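Local atomic coordinates of Ddb_g0293866 (Dictyostelium discoideum, PDB entry 5LW6), a protein that binds ADP-ribose through the macrodomain described here and, as a whole protein, probably helps to sense DNA damage and bind poly(ADP-ribose). Residues Phe146-Thr151 with Pro158-Leu163; Gln162-Glu165 with Thr171-Lys174; Ile204-Lys207 with Ile211-Val214. All blocks are in the same frame, centred on the assembly; numbering follows the deposited sequence.

In the fold
Contacts 1 and 2 overlap on helix 161-167, contact 3 follows later in the chain, and all three cluster around strands 145-149 and 213-217 of the macrodomain's mixed sheet. Contact 1 sets that helix against strand 145-149, and contact 2, its centre about 9 Å away, joins it to helix 169-179; the two share Gln162 and Leu163. Contact 3, its centre about 14 Å from that of contact 1 and 12 Å from that of contact 2, leads from helix 204-207 into strand 213-217, the neighbour of strand 145-149. Phe146 N probably bonds to Ile213 O between these strands. Packing of Leu163 on Leu205 and of Phe172 on Val214 links helices and sheet in this ADP-ribose-binding domain.

Contact 1 (Phe146-Thr151 with Pro158-Leu163); sequences FATEST and PQNKQL
Strand 145-149 and helix 161-167 meet through Thr148, Asn160 and Leu163, at the point where the chain leaves the central sheet of the macrodomain and turns back as a helix. The methyl groups carry the apolar half of the contact. Thr148 and Leu163 reach toward each other tip to tip, with Leu163 CD2 3.6 Å from Thr148 CG2. Leu163 CD1, the other branch, lies 4.2 Å from Phe146 CE1, and these two side chains slide past each other in opposite directions.

The polar half lies one helical turn earlier, at Asn160, which occupies the N-cap position although its side chain makes no capping bond. Its CG sits between the backbone N and the carbonyl carbon (chi1 63°), which swings the amide across the threonine at about a right angle. From there ND2 gives a weak hydrogen bond to Thr148 OG1 at 3.3 Å, bent to 155°, and lies 3.1 Å from Glu149 O. A water accepts from the same Asn160 ND2 at 3.0 Å and is also bonded to Ser150 OG at 2.8 Å, so the amide is linked both directly to the strand at Thr148 and, through the water, to Ser150 just beyond it. Asn160 OD1 takes a hydrogen bond from Thr157 N, fixing the rotation of the amide. A helix that follows a central strand and packs back on it is the layering of the alpha/beta/alpha macrodomain fold.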
ATOM      1  N   PHE A 146       2.972  -3.390   6.047  1.00  9.36           N
ATOM      2  CA  PHE A 146       2.623  -4.167   4.855  1.00  9.07           C
ATOM      3  C   PHE A 146       1.231  -3.729   4.418  1.00  9.14           C
ATOM      4  O   PHE A 146       0.298  -3.879   5.188  1.00 10.10           O
ATOM      5  CB  PHE A 146       2.641  -5.664   5.153  1.00  9.55           C
ATOM      6  CG  PHE A 146       2.463  -6.513   3.919  1.00  9.57           C
ATOM      7  CD1 PHE A 146       1.201  -6.820   3.432  1.00 10.84           C
ATOM      8  CD2 PHE A 146       3.532  -6.924   3.209  1.00 10.42           C
ATOM      9  CE1 PHE A 146       1.006  -7.553   2.273  1.00 11.34           C
ATOM     10  CE2 PHE A 146       3.388  -7.690   2.072  1.00 10.15           C
ATOM     11  CZ  PHE A 146       2.158  -7.981   1.554  1.00 10.58           C
ATOM     12  N   ALA A 147       1.122  -3.204   3.201  1.00  9.24           N
ATOM     13  CA  ALA A 147      -0.138  -2.680   2.648  1.00  9.55           C
ATOM     14  C   ALA A 147      -0.704  -3.682   1.671  1.00 10.21           C
ATOM     15  O   ALA A 147       0.046  -4.301   0.852  1.00 10.56           O
ATOM     16  CB  ALA A 147       0.083  -1.392   1.944  1.00  9.24           C
ATOM     17  N   THR A 148      -2.031  -3.812   1.717  1.00 10.90           N
ATOM     18  CA  THR A 148      -2.793  -4.664   0.814  1.00 11.64           C
ATOM     19  C   THR A 148      -4.028  -3.932   0.304  1.00 12.45           C
ATOM     20  O   THR A 148      -4.669  -3.219   1.053  1.00 10.40           O
ATOM     21  CB  THR A 148      -3.177  -5.994   1.542  1.00 13.59           C
ATOM     22  OG1 THR A 148      -3.782  -6.911   0.632  1.00 15.95           O
ATOM     23  CG2 THR A 148      -4.080  -5.783   2.707  1.00 13.76           C
ATOM     24  N   GLU A 149      -4.419  -4.187  -0.944  1.00 12.84           N
ATOM     25  CA  GLU A 149      -5.652  -3.560  -1.477  1.00 14.15           C
ATOM     26  C   GLU A 149      -6.862  -4.246  -0.845  1.00 14.35           C
ATOM     27  O   GLU A 149      -6.828  -5.446  -0.567  1.00 14.47           O
ATOM     28  CB  GLU A 149      -5.721  -3.727  -2.948  1.00 17.62           C
ATOM     29  CG  GLU A 149      -4.604  -2.933  -3.623  1.00 20.77           C
ATOM     30  CD  GLU A 149      -4.676  -2.883  -5.164  1.00 27.92           C
ATOM     31  OE1 GLU A 149      -5.693  -3.341  -5.808  1.00 33.13           O
ATOM     32  OE2 GLU A 149      -3.665  -2.471  -5.740  1.00 30.02           O
ATOM     33  N   SER A 150      -7.868  -3.465  -0.575  1.00 13.24           N
ATOM     34  CA  SER A 150      -9.101  -3.960   0.010  1.00 14.52           C
ATOM     35  C   SER A 150     -10.302  -3.251  -0.632  1.00 16.36           C
ATOM     36  O   SER A 150     -10.186  -2.548  -1.657  1.00 16.57           O
ATOM     37  CB  SER A 150      -9.042  -3.755   1.532  1.00 15.18           C
ATOM     38  OG  SER A 150     -10.156  -4.345   2.193  1.00 17.97           O
ATOM     39  N   THR A 151     -11.470  -3.456  -0.060  1.00 15.75           N
ATOM     40  CA  THR A 151     -12.678  -2.798  -0.576  1.00 17.13           C
ATOM     41  C   THR A 151     -13.384  -2.191   0.621  1.00 15.58           C
ATOM     42  O   THR A 151     -12.925  -2.326   1.775  1.00 13.93           O
ATOM     43  CB  THR A 151     -13.643  -3.822  -1.261  1.00 18.39           C
ATOM     44  OG1 THR A 151     -14.277  -4.629  -0.248  1.00 17.82           O
ATOM     45  CG2 THR A 151     -12.960  -4.729  -2.273  1.00 19.97           C
ATOM     46  N   PRO A 158     -10.379 -12.284  -2.734  1.00 17.27           N
ATOM     47  CA  PRO A 158      -9.642 -13.387  -3.322  1.00 16.83           C
ATOM     48  C   PRO A 158      -8.173 -13.032  -3.613  1.00 16.97           C
ATOM     49  O   PRO A 158      -7.297 -13.928  -3.654  1.00 17.16           O
ATOM     50  CB  PRO A 158     -10.404 -13.660  -4.615  1.00 19.03           C
ATOM     51  CG  PRO A 158     -11.750 -13.145  -4.364  1.00 19.99           C
ATOM     52  CD  PRO A 158     -11.534 -11.895  -3.582  1.00 19.58           C
ATOM     53  N   GLN A 159      -7.899 -11.743  -3.819  1.00 16.53           N
ATOM     54  CA  GLN A 159      -6.530 -11.289  -4.095  1.00 16.96           C
ATOM     55  C   GLN A 159      -5.609 -11.179  -2.890  1.00 15.04           C
ATOM     56  O   GLN A 159      -4.383 -11.019  -3.069  1.00 15.04           O
ATOM     57  CB  GLN A 159      -6.587  -9.938  -4.788  1.00 19.89           C
ATOM     58  CG  GLN A 159      -7.008 -10.059  -6.248  1.00 21.87           C
ATOM     59  CD  GLN A 159      -8.474 -10.417  -6.447  1.00 23.61           C
ATOM     60  OE1 GLN A 159      -9.380  -9.866  -5.826  1.00 25.71           O
ATOM     61  NE2 GLN A 159      -8.702 -11.347  -7.316  1.00 27.20           N
ATOM     62  N   ASN A 160      -6.174 -11.167  -1.695  1.00 13.49           N
ATOM     63  CA  ASN A 160      -5.343 -11.168  -0.459  1.00 13.60           C
ATOM     64  C   ASN A 160      -5.691 -12.308   0.466  1.00 13.82           C
ATOM     65  O   ASN A 160      -5.400 -12.292   1.631  1.00 13.64           O
ATOM     66  CB  ASN A 160      -5.361  -9.803   0.228  1.00 14.04           C
ATOM     67  CG  ASN A 160      -6.721  -9.389   0.705  1.00 14.92           C
ATOM     68  OD1 ASN A 160      -7.636 -10.209   0.823  1.00 14.89           O
ATOM     69  ND2 ASN A 160      -6.854  -8.125   1.025  1.00 14.58           N
ATOM     70  N   LYS A 161      -6.230 -13.359  -0.114  1.00 14.58           N
ATOM     71  CA  LYS A 161      -6.513 -14.581   0.624  1.00 15.94           C
ATOM     72  C   LYS A 161      -5.332 -15.092   1.398  1.00 13.65           C
ATOM     73  O   LYS A 161      -5.439 -15.457   2.557  1.00 15.43           O
ATOM     74  CB  LYS A 161      -6.997 -15.629  -0.419  1.00 17.79           C
ATOM     75  CG  LYS A 161      -7.283 -17.022   0.141  1.00 22.98           C
ATOM     76  CD  LYS A 161      -7.762 -17.904  -1.014  1.00 27.13           C
ATOM     77  CE  LYS A 161      -8.396 -19.237  -0.541  1.00 31.74           C
ATOM     78  NZ  LYS A 161      -7.488 -19.989   0.336  1.00 36.64           N
ATOM     79  N   GLN A 162      -4.166 -15.066   0.780  1.00 13.31           N
ATOM     80  CA  GLN A 162      -2.950 -15.698   1.414  1.00 12.94           C
ATOM     81  C   GLN A 162      -2.515 -14.941   2.634  1.00 11.60           C
ATOM     82  O   GLN A 162      -2.265 -15.516   3.665  1.00 13.25           O
ATOM     83  CB  GLN A 162      -1.819 -15.801   0.414  1.00 14.52           C
ATOM     84  CG  GLN A 162      -0.521 -16.317   0.929  1.00 17.39           C
ATOM     85  CD  GLN A 162      -0.630 -17.752   1.432  1.00 19.08           C
ATOM     86  OE1 GLN A 162      -1.199 -18.632   0.777  1.00 17.98           O
ATOM     87  NE2 GLN A 162      -0.147 -17.970   2.633  1.00 19.72           N
ATOM     88  N   LEU A 163      -2.521 -13.602   2.509  1.00 11.79           N
ATOM     89  CA  LEU A 163      -2.311 -12.745   3.656  1.00 11.81           C
ATOM     90  C   LEU A 163      -3.270 -13.049   4.815  1.00 12.27           C
ATOM     91  O   LEU A 163      -2.830 -13.225   5.928  1.00 11.91           O
ATOM     92  CB  LEU A 163      -2.369 -11.290   3.235  1.00 13.09           C
ATOM     93  CG  LEU A 163      -2.307 -10.268   4.351  1.00 14.85           C
ATOM     94  CD1 LEU A 163      -0.890 -10.146   4.962  1.00 16.05           C
ATOM     95  CD2 LEU A 163      -2.815  -8.937   3.836  1.00 17.55           C
TER
HETATM   96  O   HOH W   1      -9.012  -6.817   2.705  1.00 12.86           O

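Contact 2 (Gln162-Glu165 with Thr171-Lys174); sequences QLYE and TFEK
Tyr164 of helix 161-167 meets Phe172 and Glu173 of helix 169-179, two consecutive helices that lie on the sheet of the macrodomain fold. At the centre of the contact is an offset edge-to-face aromatic pair: the edge of Phe172 is turned toward the face of Tyr164, with the ring centroids 5.3 Å apart and the planes at 86°. Tyr164 CE2 comes within 3.6 Å of Phe172 CD2. The offset places Phe172 toward the CE2-CZ-OH side of the tyrosine, where CZ and OH also touch it, and not over the ring centre. Phe172 has its CG opposite the backbone N (chi1 -170°), which carries the ring across to its partner.

At the edge of the tyrosine ring, near its plane, comes the aliphatic part of the next residue, Glu173, with CG 4.0 Å from Tyr164 CE2. Its carboxylate plane stands 72° from the ring, and Glu173 OE2 accepts a hydrogen bond from Lys156 N, which steadies the extended chain that holds CG in place. Lys156 also touches Tyr164. Toward the sheet, Tyr164 packs on Leu216 and Phe172 on Val214, so the aromatic pair bridges from helix to helix over strand 213-217. Were Tyr164 replaced by an alanine, the edge of Phe172 would probably lose the aromatic face it meets and a gap would be likely to open between the two helices, with Glu173 CG losing its neighbour as well. In the plane of the Phe172 ring, at its edge, stands the hydroxyl of the tyrosine, with Tyr164 OH 3.6 Å from Phe172 CE2.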
ATOM      1  N   GLN A 162      -4.166 -15.066   0.780  1.00 13.31           N
ATOM      2  CA  GLN A 162      -2.950 -15.698   1.414  1.00 12.94           C
ATOM      3  C   GLN A 162      -2.515 -14.941   2.634  1.00 11.60           C
ATOM      4  O   GLN A 162      -2.265 -15.516   3.665  1.00 13.25           O
ATOM      5  CB  GLN A 162      -1.819 -15.801   0.414  1.00 14.52           C
ATOM      6  CG  GLN A 162      -0.521 -16.317   0.929  1.00 17.39           C
ATOM      7  CD  GLN A 162      -0.630 -17.752   1.432  1.00 19.08           C
ATOM      8  OE1 GLN A 162      -1.199 -18.632   0.777  1.00 17.98           O
ATOM      9  NE2 GLN A 162      -0.147 -17.970   2.633  1.00 19.72           N
ATOM     10  N   LEU A 163      -2.521 -13.602   2.509  1.00 11.79           N
ATOM     11  CA  LEU A 163      -2.311 -12.745   3.656  1.00 11.81           C
ATOM     12  C   LEU A 163      -3.270 -13.049   4.815  1.00 12.27           C
ATOM     13  O   LEU A 163      -2.830 -13.225   5.928  1.00 11.91           O
ATOM     14  CB  LEU A 163      -2.369 -11.290   3.235  1.00 13.09           C
ATOM     15  CG  LEU A 163      -2.307 -10.268   4.351  1.00 14.85           C
ATOM     16  CD1 LEU A 163      -0.890 -10.146   4.962  1.00 16.05           C
ATOM     17  CD2 LEU A 163      -2.815  -8.937   3.836  1.00 17.55           C
ATOM     18  N   TYR A 164      -4.554 -13.117   4.515  1.00 11.06           N
ATOM     19  CA  TYR A 164      -5.587 -13.331   5.526  1.00 12.11           C
ATOM     20  C   TYR A 164      -5.440 -14.705   6.174  1.00 14.40           C
ATOM     21  O   TYR A 164      -5.573 -14.779   7.373  1.00 14.21           O
ATOM     22  CB  TYR A 164      -6.982 -13.146   4.926  1.00 11.33           C
ATOM     23  CG  TYR A 164      -7.432 -11.699   4.978  1.00 11.89           C
ATOM     24  CD1 TYR A 164      -6.870 -10.706   4.181  1.00 10.62           C
ATOM     25  CD2 TYR A 164      -8.374 -11.264   5.915  1.00 11.89           C
ATOM     26  CE1 TYR A 164      -7.272  -9.399   4.293  1.00 12.40           C
ATOM     27  CE2 TYR A 164      -8.757  -9.962   6.013  1.00 12.46           C
ATOM     28  CZ  TYR A 164      -8.205  -9.008   5.221  1.00 13.89           C
ATOM     29  OH  TYR A 164      -8.545  -7.672   5.362  1.00 13.74           O
ATOM     30  N   GLU A 165      -5.052 -15.734   5.405  1.00 14.73           N
ATOM     31  CA  GLU A 165      -4.807 -17.046   6.018  1.00 16.89           C
ATOM     32  C   GLU A 165      -3.678 -17.022   7.024  1.00 16.46           C
ATOM     33  O   GLU A 165      -3.749 -17.629   8.077  1.00 18.69           O
ATOM     34  CB  GLU A 165      -4.602 -18.038   4.926  1.00 20.61           C
ATOM     35  CG  GLU A 165      -5.987 -18.276   4.411  1.00 25.66           C
ATOM     36  CD  GLU A 165      -6.141 -19.082   3.162  1.00 34.61           C
ATOM     37  OE1 GLU A 165      -7.274 -19.000   2.647  1.00 40.71           O
ATOM     38  OE2 GLU A 165      -5.218 -19.785   2.683  1.00 39.65           O
ATOM     39  N   THR A 171     -10.029 -13.797  12.970  1.00 20.32           N
ATOM     40  CA  THR A 171      -9.442 -12.962  13.991  1.00 19.08           C
ATOM     41  C   THR A 171      -9.184 -11.552  13.412  1.00 18.53           C
ATOM     42  O   THR A 171      -9.527 -10.549  14.020  1.00 15.77           O
ATOM     43  CB  THR A 171      -8.123 -13.515  14.548  1.00 22.64           C
ATOM     44  OG1 THR A 171      -8.331 -14.876  15.006  1.00 24.54           O
ATOM     45  CG2 THR A 171      -7.662 -12.621  15.707  1.00 24.46           C
ATOM     46  N   PHE A 172      -8.574 -11.517  12.225  1.00 17.72           N
ATOM     47  CA  PHE A 172      -8.192 -10.227  11.687  1.00 14.85           C
ATOM     48  C   PHE A 172      -9.458  -9.396  11.325  1.00 14.93           C
ATOM     49  O   PHE A 172      -9.475  -8.178  11.539  1.00 14.95           O
ATOM     50  CB  PHE A 172      -7.303 -10.418  10.498  1.00 16.47           C
ATOM     51  CG  PHE A 172      -6.659  -9.138  10.010  1.00 14.22           C
ATOM     52  CD1 PHE A 172      -5.631  -8.548  10.699  1.00 14.78           C
ATOM     53  CD2 PHE A 172      -7.026  -8.559   8.777  1.00 15.84           C
ATOM     54  CE1 PHE A 172      -5.059  -7.361  10.265  1.00 12.92           C
ATOM     55  CE2 PHE A 172      -6.477  -7.388   8.356  1.00 13.14           C
ATOM     56  CZ  PHE A 172      -5.463  -6.806   9.081  1.00 13.19           C
ATOM     57  N   GLU A 173     -10.457 -10.037  10.798  1.00 16.22           N
ATOM     58  CA  GLU A 173     -11.681  -9.345  10.387  1.00 18.15           C
ATOM     59  C   GLU A 173     -12.436  -8.754  11.568  1.00 17.95           C
ATOM     60  O   GLU A 173     -12.983  -7.662  11.461  1.00 18.97           O
ATOM     61  CB  GLU A 173     -12.549 -10.270   9.593  1.00 19.62           C
ATOM     62  CG  GLU A 173     -12.009 -10.521   8.185  1.00 20.31           C
ATOM     63  CD  GLU A 173     -13.011 -11.225   7.273  1.00 24.51           C
ATOM     64  OE1 GLU A 173     -14.092 -11.689   7.784  1.00 23.83           O
ATOM     65  OE2 GLU A 173     -12.779 -11.330   6.047  1.00 22.05           O
ATOM     66  N   LYS A 174     -12.429  -9.474  12.666  1.00 17.77           N
ATOM     67  CA  LYS A 174     -12.970  -9.013  13.920  1.00 19.61           C
ATOM     68  C   LYS A 174     -12.241  -7.808  14.497  1.00 17.90           C
ATOM     69  O   LYS A 174     -12.881  -6.841  14.859  1.00 19.25           O
ATOM     70  CB  LYS A 174     -12.992 -10.139  14.923  1.00 24.88           C
ATOM     71  CG  LYS A 174     -13.696  -9.797  16.226  1.00 30.66           C
ATOM     72  CD  LYS A 174     -13.318 -10.781  17.301  1.00 36.11           C
ATOM     73  CE  LYS A 174     -14.336 -11.892  17.331  1.00 41.10           C
ATOM     74  NZ  LYS A 174     -13.882 -12.948  18.274  1.00 44.27           N
TER

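Contact 3 (Ile204-Lys207 with Ile211-Val214); sequences ILHK and IDIV
His206 holds its CG opposite the backbone N (chi1 -179°), and this places the ring edge against the chain at Ile211 and Asp212. Across the turn, Leu205 and Ile211 each have the first branch carbon, CG and CG1 respectively, opposite the carbonyl carbon, and they run side by side in the same direction, with Leu205 CD2 3.8 Å from Ile211 CD1. Together these residues close the short turn that leads from helix 204-207 into strand 213-217.

Two hydrogen bonds on Ile211 tie the turn. Its N donates to Leu205 O at 2.9 Å, and its O accepts from His206 ND1, also at 2.9 Å, with an angle of 157° at the hydrogen. The carbonyl oxygen lies in the imidazole plane, yet the donor stands 41° above the carbonyl plane, off the lone-pair directions. Asp212 OD1 lies at the ring edge, 3.0 Å from His206 CE1, and is not hydrogen-bonded to His206 ND1, 3.3 Å away, because the angle is poor. The apolar pair extends to further residues: Leu205 packs on Leu163 and Met166 of helix 161-167, and Ile211 on Phe146.

With ND1 as the donor, the ring carries a proton on that nitrogen. The carboxylate beside CE1 approaches a carbon that is slightly positive in an imidazole, and it would probably favour positive charge on His206.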
ATOM      1  N   ILE A 204       2.700 -15.608  11.867  1.00 12.45           N
ATOM      2  CA  ILE A 204       4.003 -15.666  11.181  1.00 11.89           C
ATOM      3  C   ILE A 204       4.391 -14.302  10.620  1.00 11.25           C
ATOM      4  O   ILE A 204       5.569 -13.927  10.532  1.00 12.22           O
ATOM      5  CB  ILE A 204       3.933 -16.726  10.035  1.00 11.75           C
ATOM      6  CG1 ILE A 204       5.319 -16.986   9.458  1.00 14.17           C
ATOM      7  CG2 ILE A 204       2.997 -16.289   8.940  1.00 13.25           C
ATOM      8  CD1 ILE A 204       5.392 -18.244   8.686  1.00 14.68           C
ATOM      9  N   LEU A 205       3.382 -13.516  10.253  1.00 11.22           N
ATOM     10  CA  LEU A 205       3.662 -12.251   9.649  1.00 10.77           C
ATOM     11  C   LEU A 205       4.441 -11.376  10.629  1.00 11.03           C
ATOM     12  O   LEU A 205       5.320 -10.595  10.233  1.00 12.35           O
ATOM     13  CB  LEU A 205       2.408 -11.514   9.175  1.00 11.21           C
ATOM     14  CG  LEU A 205       1.840 -12.226   8.009  1.00 12.59           C
ATOM     15  CD1 LEU A 205       0.420 -11.755   7.949  1.00 14.27           C
ATOM     16  CD2 LEU A 205       2.544 -12.040   6.717  1.00 13.77           C
ATOM     17  N   HIS A 206       4.081 -11.414  11.897  1.00 12.81           N
ATOM     18  CA  HIS A 206       4.737 -10.615  12.905  1.00 12.33           C
ATOM     19  C   HIS A 206       6.011 -11.238  13.464  1.00 13.67           C
ATOM     20  O   HIS A 206       7.078 -10.647  13.492  1.00 14.36           O
ATOM     21  CB  HIS A 206       3.750 -10.338  14.057  1.00 13.21           C
ATOM     22  CG  HIS A 206       4.346  -9.476  15.143  1.00 14.38           C
ATOM     23  ND1 HIS A 206       4.869  -8.239  14.892  1.00 16.76           N
ATOM     24  CD2 HIS A 206       4.547  -9.688  16.477  1.00 17.56           C
ATOM     25  CE1 HIS A 206       5.385  -7.721  16.000  1.00 18.16           C
ATOM     26  NE2 HIS A 206       5.199  -8.581  16.985  1.00 18.22           N
ATOM     27  N   LYS A 207       5.896 -12.495  13.908  1.00 14.88           N
ATOM     28  CA  LYS A 207       6.960 -13.173  14.587  1.00 15.06           C
ATOM     29  C   LYS A 207       8.130 -13.509  13.713  1.00 16.06           C
ATOM     30  O   LYS A 207       9.287 -13.386  14.149  1.00 18.91           O
ATOM     31  CB  LYS A 207       6.423 -14.442  15.228  1.00 17.82           C
ATOM     32  CG  LYS A 207       5.583 -14.178  16.468  1.00 22.22           C
ATOM     33  CD  LYS A 207       6.430 -13.648  17.643  1.00 27.21           C
ATOM     34  CE  LYS A 207       5.626 -13.642  18.940  1.00 33.21           C
ATOM     35  NZ  LYS A 207       6.219 -12.680  19.932  1.00 40.38           N
ATOM     36  N   ILE A 211       6.556  -7.968  10.486  1.00 10.58           N
ATOM     37  CA  ILE A 211       5.488  -6.992  10.156  1.00 11.31           C
ATOM     38  C   ILE A 211       4.807  -6.579  11.421  1.00 11.02           C
ATOM     39  O   ILE A 211       4.290  -7.451  12.198  1.00 11.51           O
ATOM     40  CB  ILE A 211       4.484  -7.553   9.112  1.00 10.31           C
ATOM     41  CG1 ILE A 211       5.160  -7.764   7.731  1.00 10.73           C
ATOM     42  CG2 ILE A 211       3.300  -6.612   8.996  1.00  9.89           C
ATOM     43  CD1 ILE A 211       4.484  -8.758   6.785  1.00 13.00           C
ATOM     44  N   ASP A 212       4.733  -5.276  11.675  1.00 10.98           N
ATOM     45  CA  ASP A 212       3.989  -4.728  12.816  1.00 11.35           C
ATOM     46  C   ASP A 212       2.605  -4.234  12.533  1.00 11.53           C
ATOM     47  O   ASP A 212       1.755  -4.225  13.444  1.00 11.72           O
ATOM     48  CB  ASP A 212       4.761  -3.590  13.455  1.00 14.50           C
ATOM     49  CG  ASP A 212       6.074  -4.066  14.077  1.00 17.86           C
ATOM     50  OD1 ASP A 212       6.176  -5.257  14.454  1.00 20.93           O
ATOM     51  OD2 ASP A 212       7.027  -3.246  14.126  1.00 22.59           O
ATOM     52  N   ILE A 213       2.382  -3.750  11.298  1.00 10.74           N
ATOM     53  CA  ILE A 213       1.149  -3.109  10.912  1.00 10.37           C
ATOM     54  C   ILE A 213       0.777  -3.572   9.516  1.00 10.08           C
ATOM     55  O   ILE A 213       1.594  -3.554   8.628  1.00  9.85           O
ATOM     56  CB  ILE A 213       1.274  -1.535  10.917  1.00 11.57           C
ATOM     57  CG1 ILE A 213       1.626  -0.984  12.289  1.00 14.96           C
ATOM     58  CG2 ILE A 213      -0.000  -0.884  10.317  1.00 11.42           C
ATOM     59  CD1 ILE A 213       2.387   0.305  12.180  1.00 19.16           C
ATOM     60  N   VAL A 214      -0.459  -3.999   9.333  1.00 10.49           N
ATOM     61  CA  VAL A 214      -1.080  -4.300   8.022  1.00 10.30           C
ATOM     62  C   VAL A 214      -2.048  -3.151   7.667  1.00 10.41           C
ATOM     63  O   VAL A 214      -2.837  -2.747   8.487  1.00 10.17           O
ATOM     64  CB  VAL A 214      -1.835  -5.685   8.023  1.00 10.65           C
ATOM     65  CG1 VAL A 214      -2.626  -5.839   6.730  1.00 12.02           C
ATOM     66  CG2 VAL A 214      -0.839  -6.815   8.229  1.00 12.00           C
TER